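Side-chain contacts in angiopoietin-related protein 4 (Homo sapiens, PDB 6U1U), which inhibits lipoprotein lipase and so regulates triglyceride clearance from blood serum, and restrains endothelial cell proliferation, migration and tubule formation: residues 55-60 and 113-118; 120-125 and 131-136. All blocks are in the same frame, centred on the assembly; numbering follows the deposited sequence.

Interaction 1. Residues 55-60 and 113-118; sequences RPWEAY and DTAYSL
Trp-57 reaches from the first turn of helix 57-62 to Ala-115 and Tyr-116, closing a buried contact within the fibrinogen-like C-terminal domain. Its six-membered ring does the touching. CZ2 of Trp-57 lies 3.7 Å from CD2 of Tyr-116 and meets the tyrosine at its ring edge, near the ring plane; seen from the indole the approach is oblique, so the pair is no face-to-face stack. The neighbouring corner, CH2 of Trp-57, packs 4.0 Å from CB of Ala-115, while Ala-115 O sits at the indole edge, near the plane. The indole is extended, chi1 of -176° setting CG opposite the backbone N, and so spans backbones whose closest CA atoms, those of Trp-57 and Ala-115, are 9.8 Å apart.

Each aromatic group also has a polar partner beyond the two segments, which probably limits its movement. Trp-57 NE1 is hydrogen-bonded to Glu-112 OE1, and Tyr-116 OH to Glu-76 OE2, which illustrates how buried rings can pack through carbon while their polar atoms bond to acidic side chains. Ala-115 and Tyr-116 both adopt left-handed helical backbone angles, turning the segment sharply before strand 118-120. An ST motif spans this turn, Ser-117 N donating to Thr-114 OG1 over 3.0 Å. A separate bond runs from Ser-117 OG to Thr-114 O at 2.6 Å, in the carbonyl plane.

Interaction 2. Residues 120-125 and 131-136; sequences LTAPVA and TTVPPS
Ala-125, whose methyl meets Val-133, gives its backbone N to Thr-121 O in a hydrogen bond of 2.9 Å. This bond belongs to the first turn of helix 122-127, where Thr-121 is the N-cap and its OG1 accepts a weak capping bond from Val-124 N. The returning loop 131-136 packs against this N-capped first turn in the fibrinogen-like domain.

Val-133 carries the apolar contact by dividing its two branches between residues one helical turn apart. CG1, anti to the backbone N (chi1 175°), stands 3.8 Å from CB of Ala-122 and equally close to that residue's CA; CG2 instead reaches CB of Ala-125, at 3.9 Å. The small side chains of Ala-122 and Ala-125 are consistent with the close approach of the loop, the CA atoms of Ala-122 and Val-133 being 5.4 Å apart. No hydrogen bond joins the two segments, so the fit rests on packing at the domain surface. Main-chain oxygens also border the same alanine methyl: CB of Ala-122 lies 3.7 Å from Val-133 O and 3.4 Å from Pro-134 O.

Interactions 1 and 2 follow in series along one fibrinogen-like domain, their centres about 23 Å apart. Interaction 1 is long-range and buried, joining helix 57-62 to the loop after strand 100-109; interaction 2 is local and superficial, where the chain folds back after helix 122-127. Strand 118-120 connects them, lying in the large antiparallel sheet between strands 100-109 and 138-140: Leu-118 and Leu-120 form backbone hydrogen bonds with Val-140 and Leu-138. The strand between the two contacts also meets the bound palmitic acid through both leucines, whereas the side chain of Tyr-116 in interaction 1 stays about 12 Å from the lipid.

Interaction 1. Residues 55-60 and 113-118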
loop_
_atom_site.group_PDB
_atom_site.type_symbol
_atom_site.label_atom_id
_atom_site.label_comp_id
_atom_site.label_asym_id
_atom_site.label_seq_id
_atom_site.Cartn_x
_atom_site.Cartn_y
_atom_site.Cartn_z
ATOM N N ARG A 55 -4.204 -1.076 13.209
ATOM C CA ARG A 55 -3.273 -0.299 14.056
ATOM C C ARG A 55 -3.368 1.206 13.814
ATOM O O ARG A 55 -3.816 1.616 12.778
ATOM C CB ARG A 55 -1.839 -0.781 13.854
ATOM C CG ARG A 55 -1.697 -2.288 13.801
ATOM C CD ARG A 55 -0.343 -2.775 14.229
ATOM N NE ARG A 55 -0.250 -4.192 14.006
ATOM C CZ ARG A 55 0.686 -4.962 14.497
ATOM N NH1 ARG A 55 1.625 -4.434 15.257
ATOM N NH2 ARG A 55 0.669 -6.244 14.235
ATOM N N PRO A 56 -2.868 2.001 14.773
ATOM C CA PRO A 56 -2.927 3.439 14.729
ATOM C C PRO A 56 -1.833 4.057 13.854
ATOM O O PRO A 56 -1.004 3.388 13.385
ATOM C CB PRO A 56 -2.749 3.896 16.182
ATOM C CG PRO A 56 -2.370 2.660 16.943
ATOM C CD PRO A 56 -2.186 1.534 15.956
ATOM N N TRP A 57 -1.894 5.374 13.753
ATOM C CA TRP A 57 -0.990 6.159 12.887
ATOM C C TRP A 57 0.480 5.812 13.123
ATOM O O TRP A 57 1.173 5.578 12.180
ATOM C CB TRP A 57 -1.218 7.644 13.130
ATOM C CG TRP A 57 -0.397 8.494 12.223
ATOM C CD1 TRP A 57 0.802 9.074 12.483
ATOM C CD2 TRP A 57 -0.704 8.815 10.863
ATOM N NE1 TRP A 57 1.252 9.738 11.382
ATOM C CE2 TRP A 57 0.347 9.602 10.373
ATOM C CE3 TRP A 57 -1.767 8.517 10.020
ATOM C CZ2 TRP A 57 0.351 10.097 9.077
ATOM C CZ3 TRP A 57 -1.768 9.014 8.749
ATOM C CH2 TRP A 57 -0.722 9.792 8.284
ATOM N N GLU A 58 0.902 5.796 14.376
ATOM C CA GLU A 58 2.338 5.622 14.579
ATOM C C GLU A 58 2.822 4.275 14.085
ATOM O O GLU A 58 3.978 4.144 13.661
ATOM C CB GLU A 58 2.685 5.785 16.062
ATOM C CG GLU A 58 2.635 7.255 16.540
ATOM C CD GLU A 58 3.582 8.177 15.759
ATOM O OE1 GLU A 58 4.757 7.795 15.559
ATOM O OE2 GLU A 58 3.142 9.268 15.325
ATOM N N ALA A 59 1.971 3.249 14.155
ATOM C CA ALA A 59 2.377 1.945 13.657
ATOM C C ALA A 59 2.436 1.945 12.138
ATOM O O ALA A 59 3.300 1.293 11.544
ATOM C CB ALA A 59 1.408 0.865 14.119
ATOM N N TYR A 60 1.491 2.637 11.486
ATOM C CA TYR A 60 1.558 2.688 10.026
ATOM C C TYR A 60 2.721 3.552 9.573
ATOM O O TYR A 60 3.250 3.360 8.471
ATOM C CB TYR A 60 0.223 3.213 9.441
ATOM C CG TYR A 60 -0.707 2.045 9.205
ATOM C CD1 TYR A 60 -0.605 1.279 8.023
ATOM C CD2 TYR A 60 -1.622 1.657 10.162
ATOM C CE1 TYR A 60 -1.399 0.160 7.812
ATOM C CE2 TYR A 60 -2.436 0.533 9.940
ATOM C CZ TYR A 60 -2.316 -0.201 8.761
ATOM O OH TYR A 60 -3.115 -1.331 8.548
ATOM N N ASP A 113 4.509 15.536 6.432
ATOM C CA ASP A 113 3.842 16.842 6.403
ATOM C C ASP A 113 2.710 16.904 5.380
ATOM O O ASP A 113 1.968 17.893 5.370
ATOM C CB ASP A 113 4.865 17.946 6.121
ATOM C CG ASP A 113 5.526 17.802 4.770
ATOM O OD1 ASP A 113 5.716 16.652 4.289
ATOM O OD2 ASP A 113 5.869 18.846 4.173
ATOM N N THR A 114 2.561 15.879 4.524
ATOM C CA THR A 114 1.376 15.712 3.692
ATOM C C THR A 114 0.471 14.580 4.178
ATOM O O THR A 114 -0.431 14.174 3.448
ATOM C CB THR A 114 1.757 15.432 2.235
ATOM O OG1 THR A 114 2.249 14.075 2.125
ATOM C CG2 THR A 114 2.795 16.397 1.729
ATOM N N ALA A 115 0.671 14.080 5.400
ATOM C CA ALA A 115 0.033 12.839 5.852
ATOM C C ALA A 115 0.309 11.706 4.861
ATOM O O ALA A 115 -0.570 10.891 4.587
ATOM C CB ALA A 115 -1.482 12.985 6.068
ATOM N N TYR A 116 1.537 11.671 4.342
ATOM C CA TYR A 116 1.986 10.641 3.393
ATOM C C TYR A 116 0.992 10.486 2.230
ATOM O O TYR A 116 0.538 9.384 1.904
ATOM C CB TYR A 116 2.214 9.304 4.106
ATOM C CG TYR A 116 3.291 9.372 5.181
ATOM C CD1 TYR A 116 4.627 9.491 4.835
ATOM C CD2 TYR A 116 2.968 9.320 6.538
ATOM C CE1 TYR A 116 5.630 9.547 5.801
ATOM C CE2 TYR A 116 3.973 9.371 7.514
ATOM C CZ TYR A 116 5.287 9.487 7.130
ATOM O OH TYR A 116 6.282 9.538 8.066
ATOM N N SER A 117 0.662 11.617 1.602
ATOM C CA SER A 117 -0.313 11.617 0.515
ATOM C C SER A 117 0.213 10.918 -0.726
ATOM O O SER A 117 1.362 11.115 -1.133
ATOM C CB SER A 117 -0.683 13.044 0.117
ATOM O OG SER A 117 -1.461 13.629 1.156
ATOM N N LEU A 118 -0.663 10.148 -1.352
ATOM C CA LEU A 118 -0.409 9.626 -2.683
ATOM C C LEU A 118 -0.823 10.709 -3.654
ATOM O O LEU A 118 -1.944 11.237 -3.563
ATOM C CB LEU A 118 -1.206 8.361 -2.930
ATOM C CG LEU A 118 -0.641 7.213 -3.740
ATOM C CD1 LEU A 118 0.778 6.866 -3.306
ATOM C CD2 LEU A 118 -1.598 6.039 -3.525
#

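Interaction 2. Residues 120-125 and 131-136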
loop_
_atom_site.group_PDB
_atom_site.type_symbol
_atom_site.label_atom_id
_atom_site.label_comp_id
_atom_site.label_asym_id
_atom_site.label_seq_id
_atom_site.Cartn_x
_atom_site.Cartn_y
_atom_site.Cartn_z
ATOM N N LEU A 120 -1.343 11.721 -7.440
ATOM C CA LEU A 120 -1.626 11.099 -8.733
ATOM C C LEU A 120 -1.811 12.144 -9.831
ATOM O O LEU A 120 -2.474 13.100 -9.607
ATOM C CB LEU A 120 -2.898 10.267 -8.575
ATOM C CG LEU A 120 -2.891 9.237 -7.453
ATOM C CD1 LEU A 120 -4.210 8.510 -7.359
ATOM C CD2 LEU A 120 -1.779 8.247 -7.675
ATOM N N THR A 121 -1.293 11.871 -11.033
ATOM C CA THR A 121 -1.670 12.715 -12.176
ATOM C C THR A 121 -3.104 12.419 -12.603
ATOM O O THR A 121 -3.711 11.438 -12.204
ATOM C CB THR A 121 -0.754 12.461 -13.360
ATOM O OG1 THR A 121 -0.942 11.107 -13.772
ATOM C CG2 THR A 121 0.692 12.715 -12.979
ATOM N N ALA A 122 -3.682 13.293 -13.433
ATOM C CA ALA A 122 -5.051 13.017 -13.861
ATOM C C ALA A 122 -5.195 11.721 -14.675
ATOM O O ALA A 122 -6.163 10.973 -14.438
ATOM C CB ALA A 122 -5.582 14.237 -14.630
ATOM N N PRO A 123 -4.298 11.383 -15.601
ATOM C CA PRO A 123 -4.413 10.071 -16.258
ATOM C C PRO A 123 -4.337 8.897 -15.289
ATOM O O PRO A 123 -5.052 7.915 -15.483
ATOM C CB PRO A 123 -3.225 10.058 -17.240
ATOM C CG PRO A 123 -2.897 11.498 -17.479
ATOM C CD PRO A 123 -3.239 12.225 -16.196
ATOM N N VAL A 124 -3.458 8.942 -14.279
ATOM C CA VAL A 124 -3.376 7.816 -13.344
ATOM C C VAL A 124 -4.633 7.729 -12.481
ATOM O O VAL A 124 -5.183 6.636 -12.251
ATOM C CB VAL A 124 -2.091 7.927 -12.504
ATOM C CG1 VAL A 124 -2.091 6.890 -11.408
ATOM C CG2 VAL A 124 -0.858 7.763 -13.421
ATOM N N ALA A 125 -5.113 8.867 -11.977
ATOM C CA ALA A 125 -6.383 8.848 -11.267
ATOM C C ALA A 125 -7.470 8.259 -12.142
ATOM O O ALA A 125 -8.369 7.557 -11.655
ATOM C CB ALA A 125 -6.762 10.264 -10.814
ATOM N N THR A 131 -13.253 10.006 -12.728
ATOM C CA THR A 131 -13.592 10.503 -14.070
ATOM C C THR A 131 -13.370 11.990 -14.280
ATOM O O THR A 131 -13.213 12.409 -15.434
ATOM C CB THR A 131 -15.056 10.233 -14.433
ATOM O OG1 THR A 131 -15.912 10.959 -13.549
ATOM C CG2 THR A 131 -15.358 8.787 -14.350
ATOM N N THR A 132 -13.394 12.803 -13.228
ATOM C CA THR A 132 -13.326 14.257 -13.397
ATOM C C THR A 132 -12.205 14.750 -12.493
ATOM O O THR A 132 -12.446 15.104 -11.332
ATOM C CB THR A 132 -14.663 14.929 -13.067
ATOM O OG1 THR A 132 -15.717 14.345 -13.844
ATOM C CG2 THR A 132 -14.603 16.436 -13.348
ATOM N N VAL A 133 -10.985 14.746 -13.021
ATOM C CA VAL A 133 -9.797 15.157 -12.282
ATOM C C VAL A 133 -9.097 16.238 -13.096
ATOM O O VAL A 133 -8.844 16.046 -14.297
ATOM C CB VAL A 133 -8.854 13.967 -12.025
ATOM C CG1 VAL A 133 -7.566 14.443 -11.373
ATOM C CG2 VAL A 133 -9.525 12.938 -11.139
ATOM N N PRO A 134 -8.717 17.356 -12.494
ATOM C CA PRO A 134 -8.047 18.425 -13.261
ATOM C C PRO A 134 -6.624 18.038 -13.596
ATOM O O PRO A 134 -6.055 17.176 -12.914
ATOM C CB PRO A 134 -8.078 19.626 -12.295
ATOM C CG PRO A 134 -8.193 19.034 -10.943
ATOM C CD PRO A 134 -9.044 17.766 -11.118
ATOM N N PRO A 135 -5.997 18.691 -14.580
ATOM C CA PRO A 135 -4.593 18.367 -14.912
ATOM C C PRO A 135 -3.649 18.439 -13.737
ATOM O O PRO A 135 -2.569 17.838 -13.772
ATOM C CB PRO A 135 -4.227 19.444 -15.956
ATOM C CG PRO A 135 -5.525 19.866 -16.531
ATOM C CD PRO A 135 -6.516 19.800 -15.421
ATOM N N SER A 136 -3.998 19.208 -12.706
ATOM C CA SER A 136 -3.143 19.287 -11.537
ATOM C C SER A 136 -3.137 17.980 -10.748
ATOM O O SER A 136 -2.248 17.788 -9.911
ATOM C CB SER A 136 -3.582 20.448 -10.652
ATOM O OG SER A 136 -4.898 20.250 -10.175
#